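PDB 2PY6: methyltransferase FkbM from Methylobacillus flagellatus KT, which probably transfers a methyl group, presumably from S-adenosylmethionine, to an acceptor that remains unspecified. Local coordinates for residues L17-S22 with V193-L198; A25-L30 with D166-I171; R54-G59 with D102-L107; A116-R121 with F128-C133; G234-E239 with R262-T267. All coordinates share one frame; numbering follows the deposited sequence.

Overall arrangement
The chain holds two large, mostly parallel sheets flanked by helices, together with a group of helices. Contacts 1 and 2 share helix 19-32, which meets helix 184-199 in the first and helix 164-169 in the second; their centres lie 10 Å apart and their side chains touch. Contacts 3 and 4, likewise 10 Å between centres, sit on neighbouring strands 54-58 and 114-118 of the N-terminal sheet. In sequence contact 1 encloses contact 2, which encloses contacts 3 and 4 in series, so helices far apart in sequence are brought together while the alpha/beta domain lies between them in the chain. Contact 5 follows later, in the probable methyltransferase domain, with its centre 35 to 40 Å from the other four.

Contact 1: residues L17-S22 with V193-L198; sequences LAMNDS and VLNFHL. With EDO (1,2-ethanediol), chain E; EDO (1,2-ethanediol), chain C.
Ser-22 and Asn-195 bring their CA atoms to 7.4 Å where the opening turn of helix 19-32 faces helix 184-199. Ala-18 occupies the N-cap position of the first helix, and its O receives the backbone N of Ser-22 at 3.2 Å. Across the gap, Asn-195 ND2 donates to Met-19 O (3.1 Å), nearly straight at 165° and in the carbonyl plane on a lone pair. Met-19 O lies close to the plane of the asparagine amide. Asparagine suits this buried position: its amide N-H reaches the other helix's backbone carbonyl. Within this helical cluster a polar side chain of one helix ties to the backbone of another, and Phe-23 packs against Leu-194, Asn-195 and Leu-198. Ser-22 suits its place because its short side chain, with OG between the backbone N and carbonyl carbon (chi1 62°), turns back to give a second bond to Met-19 O, 3.1 Å away and from above the carbonyl plane. A leucine in place of Asn-195 would probably cost Met-19 O this donor and the helices their polar link. Met-19, modelled as selenomethionine, offers CB to Asn-195 ND2 at 3.8 Å, while its chain runs on to Tyr-191, Tyr-204 and Glu-207.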
# COMPACT_ATOMS: atom_id res chain seq x y z
N LEU A 17 24.70 10.54 -31.16
CA LEU A 17 25.23 11.74 -31.74
C LEU A 17 25.14 11.72 -33.27
O LEU A 17 25.56 12.71 -33.89
CB LEU A 17 26.67 11.99 -31.25
CG LEU A 17 26.75 12.50 -29.81
CD1 LEU A 17 28.16 12.77 -29.45
CD2 LEU A 17 25.94 13.76 -29.56
N ALA A 18 24.54 10.65 -33.84
CA ALA A 18 24.37 10.47 -35.29
C ALA A 18 23.00 9.83 -35.63
O ALA A 18 22.89 8.94 -36.46
CB ALA A 18 25.50 9.60 -35.84
N MSE A 19 21.97 10.29 -34.95
CA MSE A 19 20.64 9.78 -35.18
C MSE A 19 20.02 10.13 -36.51
O MSE A 19 19.04 9.49 -36.93
CB MSE A 19 19.71 10.14 -34.04
CG MSE A 19 20.25 9.57 -32.74
SE MSE A 19 18.82 9.19 -31.67
CE MSE A 19 19.42 9.11 -29.96
N ASN A 20 20.57 11.15 -37.15
CA ASN A 20 20.20 11.54 -38.51
C ASN A 20 20.64 10.41 -39.46
O ASN A 20 19.88 9.96 -40.32
CB ASN A 20 20.82 12.91 -38.89
CG ASN A 20 22.36 12.96 -38.73
OD1 ASN A 20 22.95 12.40 -37.79
ND2 ASN A 20 23.00 13.64 -39.67
N ASP A 21 21.85 9.90 -39.24
CA ASP A 21 22.35 8.82 -40.06
C ASP A 21 21.56 7.54 -39.86
O ASP A 21 21.17 6.89 -40.85
CB ASP A 21 23.83 8.59 -39.79
CG ASP A 21 24.69 9.73 -40.31
OD1 ASP A 21 24.26 10.43 -41.25
OD2 ASP A 21 25.81 9.90 -39.82
N SER A 22 21.33 7.16 -38.61
CA SER A 22 20.57 5.96 -38.31
C SER A 22 19.13 6.06 -38.87
O SER A 22 18.53 5.05 -39.29
CB SER A 22 20.62 5.64 -36.80
OG SER A 22 20.04 6.67 -36.03
N VAL A 193 12.54 10.04 -32.06
CA VAL A 193 11.14 9.59 -32.18
C VAL A 193 10.87 8.82 -33.49
O VAL A 193 10.18 7.82 -33.50
CB VAL A 193 10.19 10.80 -32.08
CG1 VAL A 193 8.71 10.41 -32.46
CG2 VAL A 193 10.29 11.40 -30.68
N LEU A 194 11.38 9.34 -34.59
CA LEU A 194 11.24 8.71 -35.89
C LEU A 194 12.00 7.39 -35.91
O LEU A 194 11.53 6.43 -36.50
CB LEU A 194 11.72 9.63 -36.99
CG LEU A 194 11.06 11.01 -37.09
CD1 LEU A 194 11.73 11.78 -38.22
CD2 LEU A 194 9.53 10.98 -37.30
N ASN A 195 13.16 7.33 -35.28
CA ASN A 195 13.90 6.08 -35.19
C ASN A 195 13.14 5.05 -34.36
O ASN A 195 13.11 3.89 -34.74
CB ASN A 195 15.32 6.28 -34.69
CG ASN A 195 16.20 6.97 -35.72
OD1 ASN A 195 15.84 7.04 -36.87
ND2 ASN A 195 17.32 7.51 -35.29
N PHE A 196 12.49 5.46 -33.26
CA PHE A 196 11.66 4.49 -32.53
C PHE A 196 10.59 3.80 -33.42
O PHE A 196 10.46 2.57 -33.43
CB PHE A 196 10.96 5.15 -31.35
CG PHE A 196 9.81 4.33 -30.82
CD1 PHE A 196 10.04 3.17 -30.14
CD2 PHE A 196 8.49 4.73 -31.05
CE1 PHE A 196 8.98 2.43 -29.66
CE2 PHE A 196 7.43 4.00 -30.57
CZ PHE A 196 7.67 2.86 -29.86
N HIS A 197 9.83 4.60 -34.17
CA HIS A 197 8.82 4.11 -35.09
C HIS A 197 9.42 3.27 -36.22
O HIS A 197 8.85 2.27 -36.60
CB HIS A 197 7.97 5.26 -35.67
CG HIS A 197 7.17 6.02 -34.65
ND1 HIS A 197 6.12 5.45 -33.95
CD2 HIS A 197 7.28 7.29 -34.19
CE1 HIS A 197 5.64 6.33 -33.09
NE2 HIS A 197 6.33 7.46 -33.22
N LEU A 198 10.58 3.65 -36.76
CA LEU A 198 11.18 2.86 -37.84
C LEU A 198 11.73 1.50 -37.36
O LEU A 198 11.66 0.53 -38.07
CB LEU A 198 12.30 3.64 -38.53
CG LEU A 198 11.90 4.85 -39.36
CD1 LEU A 198 13.10 5.66 -39.75
CD2 LEU A 198 11.11 4.43 -40.57
C1 EDO E . 21.00 13.30 -33.93
O1 EDO E . 22.18 12.99 -33.18
C2 EDO E . 20.89 14.75 -34.34
O2 EDO E . 20.84 14.88 -35.78
C1 EDO C . 6.50 1.10 -34.87
O1 EDO C . 7.64 0.58 -34.24
C2 EDO C . 5.68 1.94 -33.89
O2 EDO C . 5.28 3.17 -34.52

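Contact 2: residues A25-L30 with D166-I171; sequences AAADAL and DIVRNI. With EDO (1,2-ethanediol), chain F.
In the cluster formed by helices 19-32, 164-169 and 184-199, the first two come together at Ala-27 and Val-168, whose CA atoms are only 5.4 Å apart. Such closeness suits alanine, since a bare methyl group leaves room for the opposing backbone. Val-168 CG2 lies over the backbone of helix 19-32, 3.8 Å from Ala-27 O, and the same methyl meets Leu-30 CD2 at 3.7 Å. A chi1 of -176° carries the isobutyl group of Leu-30 out from its helix to the valine, where the two side chains cross at a slant. Ile-171, at the start of helix 171-180, also reaches Ala-27: bent at chi2 (-52°), it sets CD1 3.5 Å from Ala-27 CB, a close methyl-to-methyl touch. Branched valine and isoleucine thus pack around the small residue, and Leu-198 of helix 184-199 packs on Val-168 as well.

The solvent-facing side of helix 164-169 is polar. Arg-169 NH2 forms a salt bridge to Asp-166 OD1 (2.9 Å), its hydrogen bond weak because of a bent angle, while Asp-166 OD2 bonds to Ser-373. Arg-169 NH1 donates at the guanidinium edge to O2 of an ethanediol, 2.7 Å away and probably from the crystallisation liquor. The close approach of two helices over an alanine, with larger aliphatic side chains packed around it, is a familiar form of helix-helix packing.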
# COMPACT_ATOMS: atom_id res chain seq x y z
N ALA A 25 19.25 5.25 -42.69
CA ALA A 25 19.55 3.82 -42.80
C ALA A 25 18.35 2.95 -42.39
O ALA A 25 18.07 1.94 -43.03
CB ALA A 25 20.76 3.45 -41.93
N ALA A 26 17.67 3.32 -41.32
CA ALA A 26 16.51 2.55 -40.88
C ALA A 26 15.36 2.64 -41.90
O ALA A 26 14.68 1.68 -42.17
CB ALA A 26 16.06 3.01 -39.54
N ALA A 27 15.16 3.82 -42.46
CA ALA A 27 14.10 4.03 -43.41
C ALA A 27 14.37 3.25 -44.70
O ALA A 27 13.45 2.69 -45.30
CB ALA A 27 13.97 5.51 -43.70
N ASP A 28 15.63 3.19 -45.11
CA ASP A 28 15.95 2.41 -46.29
C ASP A 28 15.78 0.92 -46.04
O ASP A 28 15.26 0.22 -46.91
CB ASP A 28 17.36 2.72 -46.81
CG ASP A 28 17.45 4.10 -47.49
OD1 ASP A 28 16.40 4.77 -47.70
OD2 ASP A 28 18.58 4.52 -47.83
N ALA A 29 16.19 0.46 -44.85
CA ALA A 29 16.11 -0.95 -44.48
C ALA A 29 14.66 -1.41 -44.47
O ALA A 29 14.33 -2.40 -45.11
CB ALA A 29 16.78 -1.17 -43.14
N LEU A 30 13.81 -0.66 -43.77
CA LEU A 30 12.36 -0.95 -43.70
C LEU A 30 11.63 -0.95 -45.05
O LEU A 30 10.73 -1.79 -45.30
CB LEU A 30 11.66 0.04 -42.76
CG LEU A 30 10.16 -0.22 -42.53
CD1 LEU A 30 9.83 -1.56 -41.89
CD2 LEU A 30 9.58 0.88 -41.69
N ASP A 166 4.53 4.90 -42.84
CA ASP A 166 4.15 6.33 -42.96
C ASP A 166 5.38 7.20 -42.94
O ASP A 166 5.48 8.16 -43.71
CB ASP A 166 3.29 6.77 -41.76
CG ASP A 166 1.85 6.32 -41.86
OD1 ASP A 166 1.54 5.61 -42.85
OD2 ASP A 166 1.02 6.68 -40.98
N ILE A 167 6.30 6.88 -42.04
CA ILE A 167 7.56 7.65 -41.94
C ILE A 167 8.41 7.49 -43.19
O ILE A 167 8.96 8.48 -43.68
CB ILE A 167 8.37 7.31 -40.67
CG1 ILE A 167 7.56 7.74 -39.44
CG2 ILE A 167 9.70 8.05 -40.68
CD1 ILE A 167 8.00 7.12 -38.19
N VAL A 168 8.47 6.27 -43.71
CA VAL A 168 9.25 5.97 -44.91
C VAL A 168 8.72 6.74 -46.13
O VAL A 168 9.50 7.04 -47.02
CB VAL A 168 9.28 4.43 -45.18
CG1 VAL A 168 9.90 4.08 -46.54
CG2 VAL A 168 10.01 3.68 -44.06
N ARG A 169 7.42 7.04 -46.16
CA ARG A 169 6.80 7.81 -47.27
C ARG A 169 7.05 9.30 -47.22
O ARG A 169 6.82 9.98 -48.22
CB ARG A 169 5.27 7.61 -47.32
CG ARG A 169 4.81 6.45 -48.21
CD ARG A 169 3.24 6.40 -48.39
NE ARG A 169 2.56 6.03 -47.16
CZ ARG A 169 2.56 4.79 -46.64
NH1 ARG A 169 3.23 3.79 -47.23
NH2 ARG A 169 1.90 4.55 -45.51
N ASN A 170 7.51 9.80 -46.07
CA ASN A 170 7.68 11.22 -45.83
C ASN A 170 9.09 11.64 -45.41
O ASN A 170 9.25 12.66 -44.71
CB ASN A 170 6.67 11.62 -44.78
CG ASN A 170 5.24 11.51 -45.27
OD1 ASN A 170 4.48 10.66 -44.82
ND2 ASN A 170 4.87 12.37 -46.21
N ILE A 171 10.11 10.92 -45.86
CA ILE A 171 11.49 11.22 -45.49
C ILE A 171 11.91 12.69 -45.76
O ILE A 171 12.33 13.36 -44.84
CB ILE A 171 12.55 10.19 -46.06
CG1 ILE A 171 12.32 8.76 -45.52
CG2 ILE A 171 13.93 10.65 -45.78
CD1 ILE A 171 12.21 8.57 -43.99
C1 EDO F . 6.08 1.31 -50.38
O1 EDO F . 5.68 -0.00 -50.78
C2 EDO F . 5.09 2.45 -50.61
O2 EDO F . 4.58 2.88 -49.35

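Contact 3: residues R54-G59 with D102-L107; sequences RLVILG and DRFTEL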
# COMPACT_ATOMS: atom_id res chain seq x y z
N ARG A 54 3.24 -20.49 -31.57
CA ARG A 54 2.72 -20.45 -30.21
C ARG A 54 3.33 -19.21 -29.49
O ARG A 54 4.52 -18.94 -29.60
CB ARG A 54 2.98 -21.78 -29.48
CG ARG A 54 2.14 -22.95 -30.04
CD ARG A 54 2.48 -24.29 -29.43
N LEU A 55 2.50 -18.42 -28.80
CA LEU A 55 2.99 -17.23 -28.10
C LEU A 55 2.59 -17.21 -26.60
O LEU A 55 1.51 -17.65 -26.21
CB LEU A 55 2.48 -15.96 -28.81
CG LEU A 55 2.89 -14.57 -28.28
CD1 LEU A 55 4.22 -14.08 -28.79
CD2 LEU A 55 1.86 -13.53 -28.70
N VAL A 56 3.50 -16.73 -25.77
CA VAL A 56 3.27 -16.53 -24.33
C VAL A 56 3.40 -15.03 -24.05
O VAL A 56 4.40 -14.39 -24.43
CB VAL A 56 4.29 -17.28 -23.45
CG1 VAL A 56 4.07 -16.96 -21.98
CG2 VAL A 56 4.17 -18.77 -23.64
N ILE A 57 2.40 -14.47 -23.38
CA ILE A 57 2.40 -13.08 -23.00
C ILE A 57 3.11 -12.94 -21.65
O ILE A 57 2.72 -13.61 -20.69
CB ILE A 57 0.97 -12.51 -22.83
CG1 ILE A 57 0.14 -12.70 -24.12
CG2 ILE A 57 1.02 -11.08 -22.38
CD1 ILE A 57 0.83 -12.35 -25.38
N LEU A 58 4.14 -12.10 -21.58
CA LEU A 58 4.82 -11.87 -20.31
C LEU A 58 4.27 -10.60 -19.72
O LEU A 58 4.38 -9.52 -20.33
CB LEU A 58 6.33 -11.76 -20.49
CG LEU A 58 7.01 -12.89 -21.25
CD1 LEU A 58 8.51 -12.58 -21.43
CD2 LEU A 58 6.76 -14.24 -20.55
N GLY A 59 3.69 -10.72 -18.53
CA GLY A 59 3.06 -9.59 -17.83
C GLY A 59 1.57 -9.50 -18.09
O GLY A 59 1.11 -9.80 -19.18
N ASP A 102 8.73 -19.72 -13.92
CA ASP A 102 9.35 -21.05 -13.98
C ASP A 102 8.59 -22.00 -14.93
O ASP A 102 9.20 -22.78 -15.62
CB ASP A 102 9.48 -21.70 -12.59
CG ASP A 102 10.65 -21.16 -11.77
OD1 ASP A 102 11.56 -20.47 -12.33
OD2 ASP A 102 10.67 -21.43 -10.55
N ARG A 103 7.26 -21.92 -14.96
CA ARG A 103 6.47 -22.74 -15.86
C ARG A 103 6.71 -22.37 -17.34
O ARG A 103 6.79 -23.23 -18.23
CB ARG A 103 4.99 -22.63 -15.49
CG ARG A 103 4.00 -23.44 -16.35
CD ARG A 103 4.35 -24.91 -16.48
NE ARG A 103 3.30 -25.64 -17.22
CZ ARG A 103 3.49 -26.71 -18.00
NH1 ARG A 103 4.71 -27.21 -18.24
NH2 ARG A 103 2.44 -27.27 -18.61
N PHE A 104 6.88 -21.07 -17.59
CA PHE A 104 7.16 -20.54 -18.90
C PHE A 104 8.51 -21.01 -19.43
O PHE A 104 8.60 -21.48 -20.56
CB PHE A 104 7.08 -19.00 -18.84
CG PHE A 104 7.87 -18.28 -19.91
CD1 PHE A 104 7.59 -18.48 -21.26
CD2 PHE A 104 8.82 -17.34 -19.57
CE1 PHE A 104 8.29 -17.80 -22.23
CE2 PHE A 104 9.52 -16.66 -20.53
CZ PHE A 104 9.25 -16.89 -21.87
N THR A 105 9.57 -20.88 -18.64
CA THR A 105 10.91 -21.34 -19.08
C THR A 105 10.88 -22.85 -19.37
O THR A 105 11.50 -23.29 -20.33
CB THR A 105 12.06 -20.95 -18.09
OG1 THR A 105 11.85 -21.54 -16.81
CG2 THR A 105 12.12 -19.46 -17.91
N GLU A 106 10.10 -23.61 -18.60
CA GLU A 106 9.93 -25.05 -18.83
C GLU A 106 9.24 -25.28 -20.18
O GLU A 106 9.76 -26.00 -21.01
CB GLU A 106 9.17 -25.74 -17.68
N LEU A 107 8.09 -24.65 -20.43
CA LEU A 107 7.42 -24.77 -21.74
C LEU A 107 8.32 -24.36 -22.92
O LEU A 107 8.30 -24.97 -24.00
CB LEU A 107 6.16 -23.91 -21.78
CG LEU A 107 5.01 -24.35 -20.86
CD1 LEU A 107 3.97 -23.21 -20.79
CD2 LEU A 107 4.41 -25.65 -21.35
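The principal interaction is a CH-pi contact between Leu-58 of strand 54-58 and Phe-104 of helix 101-109. The leucine methyl CD2 stands over one face of the ring, 3.8 Å from the ring centroid and 16° off its normal, with Phe-104 CE2 the nearest ring atom at 3.7 Å. Leu-58 reaches it by the end of its side chain, the two groups crossing at about a right angle.

Plain apolar contact adds Val-56, two residues earlier and therefore on the same side of the strand. Its CG1 meets Phe-104 CD1 obliquely at 3.9 Å. Phe-104 swings its ring toward the strand with CG anti to the backbone N (chi1 157°), and a broad flat group suits the place because it can touch both aliphatic residues at once. Val-82, Ala-116 and Cys-133 enclose it further, all three from the same domain.

Within the helix segment, hydrogen bonds gather on one carbonyl. Thr-105 OG1 donates to Asp-102 O at 3.2 Å, from the same face of the carbonyl plane as Glu-106 N, which is also 3.2 Å from Asp-102 O; threonine thereby turns its hydroxyl back on its own helix. Asp-102 OD2 bonds to Ser-100 of a neighbouring subunit, so this helix also serves the assembly. A helix laid by its apolar side chains against inner strands of a mostly parallel sheet is characteristic of Rossmann-like alpha/beta domains.

Contact 4: residues A116-R121 with F128-C133; sequences ALNTCR and FFDQIC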
# COMPACT_ATOMS: atom_id res chain seq x y z
N ALA A 116 7.89 -15.32 -26.94
CA ALA A 116 7.37 -14.59 -25.79
C ALA A 116 7.17 -13.10 -26.14
O ALA A 116 8.04 -12.44 -26.70
CB ALA A 116 8.29 -14.75 -24.60
N LEU A 117 5.98 -12.59 -25.85
CA LEU A 117 5.73 -11.15 -26.00
C LEU A 117 5.93 -10.46 -24.65
O LEU A 117 5.13 -10.65 -23.75
CB LEU A 117 4.32 -10.90 -26.52
CG LEU A 117 3.78 -9.45 -26.48
CD1 LEU A 117 4.73 -8.39 -27.02
CD2 LEU A 117 2.49 -9.41 -27.26
N ASN A 118 6.99 -9.67 -24.52
CA ASN A 118 7.24 -8.89 -23.32
C ASN A 118 6.36 -7.63 -23.41
O ASN A 118 6.68 -6.70 -24.16
CB ASN A 118 8.73 -8.55 -23.19
CG ASN A 118 9.10 -7.93 -21.84
OD1 ASN A 118 8.24 -7.57 -21.06
ND2 ASN A 118 10.40 -7.83 -21.57
N THR A 119 5.27 -7.61 -22.63
CA THR A 119 4.30 -6.49 -22.59
C THR A 119 4.70 -5.33 -21.65
O THR A 119 4.06 -4.25 -21.65
CB THR A 119 2.88 -6.96 -22.16
OG1 THR A 119 2.89 -7.39 -20.79
CG2 THR A 119 2.39 -8.04 -23.06
N CYS A 120 5.74 -5.56 -20.85
CA CYS A 120 6.25 -4.59 -19.89
C CYS A 120 6.97 -3.45 -20.60
O CYS A 120 7.64 -3.66 -21.62
CB CYS A 120 7.15 -5.28 -18.90
SG CYS A 120 6.24 -6.58 -17.98
N ARG A 121 6.72 -2.23 -20.10
CA ARG A 121 7.25 -1.00 -20.68
C ARG A 121 8.24 -0.32 -19.76
O ARG A 121 8.99 0.54 -20.24
CB ARG A 121 6.12 0.01 -20.94
CG ARG A 121 4.86 -0.49 -21.64
CD ARG A 121 5.08 -0.89 -23.06
NE ARG A 121 5.23 0.26 -23.96
CZ ARG A 121 5.31 0.15 -25.29
NH1 ARG A 121 5.28 -1.04 -25.86
NH2 ARG A 121 5.42 1.24 -26.04
N PHE A 128 13.71 -7.53 -16.50
CA PHE A 128 13.60 -8.84 -15.90
C PHE A 128 13.22 -9.87 -16.98
O PHE A 128 13.96 -10.79 -17.27
CB PHE A 128 12.56 -8.82 -14.76
CG PHE A 128 12.20 -10.19 -14.31
CD1 PHE A 128 13.11 -10.95 -13.59
CD2 PHE A 128 10.97 -10.76 -14.68
CE1 PHE A 128 12.80 -12.25 -13.21
CE2 PHE A 128 10.66 -12.04 -14.32
CZ PHE A 128 11.56 -12.79 -13.59
N PHE A 129 12.07 -9.69 -17.60
CA PHE A 129 11.63 -10.62 -18.64
C PHE A 129 12.55 -10.74 -19.87
O PHE A 129 12.64 -11.81 -20.48
CB PHE A 129 10.23 -10.28 -19.08
CG PHE A 129 9.16 -10.71 -18.11
CD1 PHE A 129 9.07 -12.05 -17.70
CD2 PHE A 129 8.18 -9.83 -17.73
CE1 PHE A 129 8.03 -12.46 -16.86
CE2 PHE A 129 7.16 -10.24 -16.89
CZ PHE A 129 7.09 -11.56 -16.46
N ASP A 130 13.15 -9.63 -20.28
CA ASP A 130 14.09 -9.66 -21.39
C ASP A 130 15.29 -10.50 -21.04
O ASP A 130 15.71 -11.28 -21.85
CB ASP A 130 14.53 -8.25 -21.82
CG ASP A 130 13.48 -7.56 -22.72
OD1 ASP A 130 12.62 -8.27 -23.28
OD2 ASP A 130 13.51 -6.31 -22.82
N GLN A 131 15.82 -10.37 -19.82
CA GLN A 131 16.94 -11.21 -19.44
C GLN A 131 16.50 -12.66 -19.26
O GLN A 131 17.22 -13.53 -19.64
CB GLN A 131 17.69 -10.67 -18.22
CG GLN A 131 18.97 -11.46 -17.92
CD GLN A 131 19.94 -11.55 -19.11
OE1 GLN A 131 20.34 -10.53 -19.69
NE2 GLN A 131 20.33 -12.79 -19.46
N ILE A 132 15.35 -12.94 -18.65
CA ILE A 132 14.89 -14.33 -18.57
C ILE A 132 14.91 -15.00 -19.94
O ILE A 132 15.38 -16.13 -20.08
CB ILE A 132 13.43 -14.42 -18.04
CG1 ILE A 132 13.37 -14.08 -16.54
CG2 ILE A 132 12.82 -15.81 -18.31
CD1 ILE A 132 14.21 -14.96 -15.66
N CYS A 133 14.39 -14.29 -20.94
CA CYS A 133 14.34 -14.80 -22.29
C CYS A 133 15.72 -15.03 -22.85
O CYS A 133 15.97 -16.08 -23.40
CB CYS A 133 13.52 -13.88 -23.21
SG CYS A 133 11.75 -13.87 -22.77
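Hydrogen bonding centres on Asn-118, at the end of strand 114-118. Its ND2 donates to Asp-130 OD1 on helix 123-135, 2.8 Å away and nearly straight at 163°. The acceptor lies in the plane of the amide, whereas the donor comes from well above the plane of the carboxylate. With CG anti to the backbone N (chi1 -170°), the asparagine extends toward the helix and touches Phe-129 CB with ND2 at 3.5 Å. Its other end, OD1, takes the backbone N of Cys-120 at 3.2 Å and closes an Asx turn as the strand ends. ND2 also gives to Lys-126 O, and Lys-126 NZ forms a salt bridge with Asp-130 OD2.

A sulfur-aromatic contact comes next: Cys-120 SG sits at the edge of the Phe-129 ring, 3.8 Å from CD2. Apolar packing lies earlier on the strand, where Ala-116 CB meets Cys-133 SG at 4.0 Å, small residues being apt between sheet and helix. Strand and helix run nearly antiparallel, their axes 9.3 Å apart at 156°, as in the first half of a beta-alpha-beta crossover; strand 140-142 completes it.

With alanine in place of Asn-118, Asp-130 OD1 would probably lose this amide donor and the Cys-120 N-H its turn acceptor. A buried amide using both ends thus fixes the strand's exit and the helix together, and the donors around Asp-130 would be expected to stabilise its negative charge.

Contact 5: residues G234-E239 with R262-T267; sequences GASIGE and RINLQT
Ser-236 and Ile-237 form the corner of the glycine-containing loop that follows strand 229-233, in the position of the cofactor-binding loop of Rossmann-fold methyltransferases, and this corner meets Asn-264 and Thr-267 on helix 262-274. A type II' turn from Ala-235 to Gly-238, closed by Gly-238 N to Ala-235 O (2.9 Å), gives the loop its shape. Ser-236 takes the positive phi that such a turn demands, a conformation strained for a residue with a side chain. Gly-238 suits its place because its backbone angles would drive a CB against the carbonyl O of Ile-237.

Asn-264 carries much of the contact. A chi1 of -77° keeps CG beside the backbone N, and the amide then meets the turn; its CB is 3.4 Å from Ser-236 O, and OD1 stands 3.8 Å from Ile-237 CG2. ND2 has Glu-259 as its protein partner, and the other carboxylate oxygen of Glu-259 accepts from Ser-236 N, so one acidic residue holds both the helix and the turn. An acid at this point, just past the second strand, commonly binds the cofactor ribose in related methyltransferases, and Glu-259 may do likewise.

Ile-237 puts CG1 between the backbone N and the carbonyl carbon (chi1 67°), which turns the long branch away and leaves CB and CG2 to face the helix. Thr-267 lies alongside it, pointing the same way, and presents CG2 rather than its hydroxyl, with CG2 3.8 Å from Ile-237 CB. The Ser-236 side chain starts away from the helix, yet one water links the two sides, donating to Ser-236 OG at 3.0 Å and accepting from Asn-264 ND2 at 3.0 Å.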
# COMPACT_ATOMS: atom_id res chain seq x y z
N GLY A 234 -7.95 20.88 -23.84
CA GLY A 234 -7.91 19.49 -23.39
C GLY A 234 -7.46 19.53 -21.93
O GLY A 234 -6.45 18.95 -21.56
N ALA A 235 -8.22 20.25 -21.09
CA ALA A 235 -7.84 20.49 -19.68
C ALA A 235 -7.85 19.27 -18.75
O ALA A 235 -7.23 19.33 -17.71
CB ALA A 235 -8.64 21.62 -19.08
N SER A 236 -8.52 18.19 -19.18
CA SER A 236 -8.64 16.90 -18.49
C SER A 236 -8.97 17.00 -17.01
O SER A 236 -10.09 17.33 -16.64
CB SER A 236 -7.38 16.04 -18.72
OG SER A 236 -7.22 15.82 -20.09
N ILE A 237 -7.95 16.80 -16.17
CA ILE A 237 -8.11 16.75 -14.74
C ILE A 237 -7.43 17.94 -14.05
O ILE A 237 -7.31 17.96 -12.83
CB ILE A 237 -7.67 15.34 -14.20
CG1 ILE A 237 -6.18 15.09 -14.36
CG2 ILE A 237 -8.41 14.25 -14.96
CD1 ILE A 237 -5.73 13.79 -13.72
N GLY A 238 -7.01 18.94 -14.86
CA GLY A 238 -6.50 20.20 -14.32
C GLY A 238 -5.03 20.33 -14.04
O GLY A 238 -4.63 21.32 -13.45
N GLU A 239 -4.23 19.37 -14.50
CA GLU A 239 -2.80 19.36 -14.28
C GLU A 239 -2.12 20.54 -14.91
O GLU A 239 -1.19 21.05 -14.33
CB GLU A 239 -2.13 18.10 -14.85
CG GLU A 239 -2.45 16.76 -14.22
CD GLU A 239 -1.95 15.62 -15.12
OE1 GLU A 239 -2.51 15.49 -16.25
OE2 GLU A 239 -1.05 14.84 -14.69
N ARG A 262 -17.57 14.69 -19.89
CA ARG A 262 -18.41 14.98 -18.73
C ARG A 262 -17.79 14.52 -17.40
O ARG A 262 -17.97 15.19 -16.39
CB ARG A 262 -19.81 14.37 -18.89
N ILE A 263 -17.05 13.41 -17.40
CA ILE A 263 -16.41 12.94 -16.16
C ILE A 263 -15.23 13.85 -15.81
O ILE A 263 -14.98 14.12 -14.66
CB ILE A 263 -15.98 11.49 -16.28
CG1 ILE A 263 -17.21 10.59 -16.43
CG2 ILE A 263 -15.18 11.04 -15.02
CD1 ILE A 263 -16.87 9.17 -16.79
N ASN A 264 -14.51 14.33 -16.82
CA ASN A 264 -13.40 15.26 -16.61
C ASN A 264 -13.91 16.60 -16.10
O ASN A 264 -13.30 17.19 -15.22
CB ASN A 264 -12.59 15.43 -17.90
CG ASN A 264 -11.68 14.28 -18.16
OD1 ASN A 264 -11.35 13.52 -17.26
ND2 ASN A 264 -11.23 14.15 -19.42
N LEU A 265 -15.03 17.06 -16.63
CA LEU A 265 -15.66 18.28 -16.17
C LEU A 265 -16.09 18.17 -14.68
O LEU A 265 -16.03 19.16 -13.95
CB LEU A 265 -16.81 18.66 -17.06
CG LEU A 265 -16.49 19.21 -18.45
CD1 LEU A 265 -17.74 19.25 -19.30
CD2 LEU A 265 -15.92 20.60 -18.34
N GLN A 266 -16.53 17.00 -14.22
CA GLN A 266 -16.83 16.80 -12.78
C GLN A 266 -15.55 17.01 -11.94
O GLN A 266 -15.57 17.67 -10.94
CB GLN A 266 -17.41 15.40 -12.51
CG GLN A 266 -18.80 15.18 -13.13
CD GLN A 266 -19.28 13.73 -13.01
OE1 GLN A 266 -18.98 13.04 -12.04
NE2 GLN A 266 -20.04 13.27 -14.01
N THR A 267 -14.45 16.43 -12.41
CA THR A 267 -13.14 16.54 -11.77
C THR A 267 -12.64 17.98 -11.72
O THR A 267 -12.05 18.40 -10.72
CB THR A 267 -12.13 15.64 -12.52
OG1 THR A 267 -12.54 14.29 -12.38
CG2 THR A 267 -10.70 15.80 -11.97
O HOH W 1 -8.51 13.12 -20.03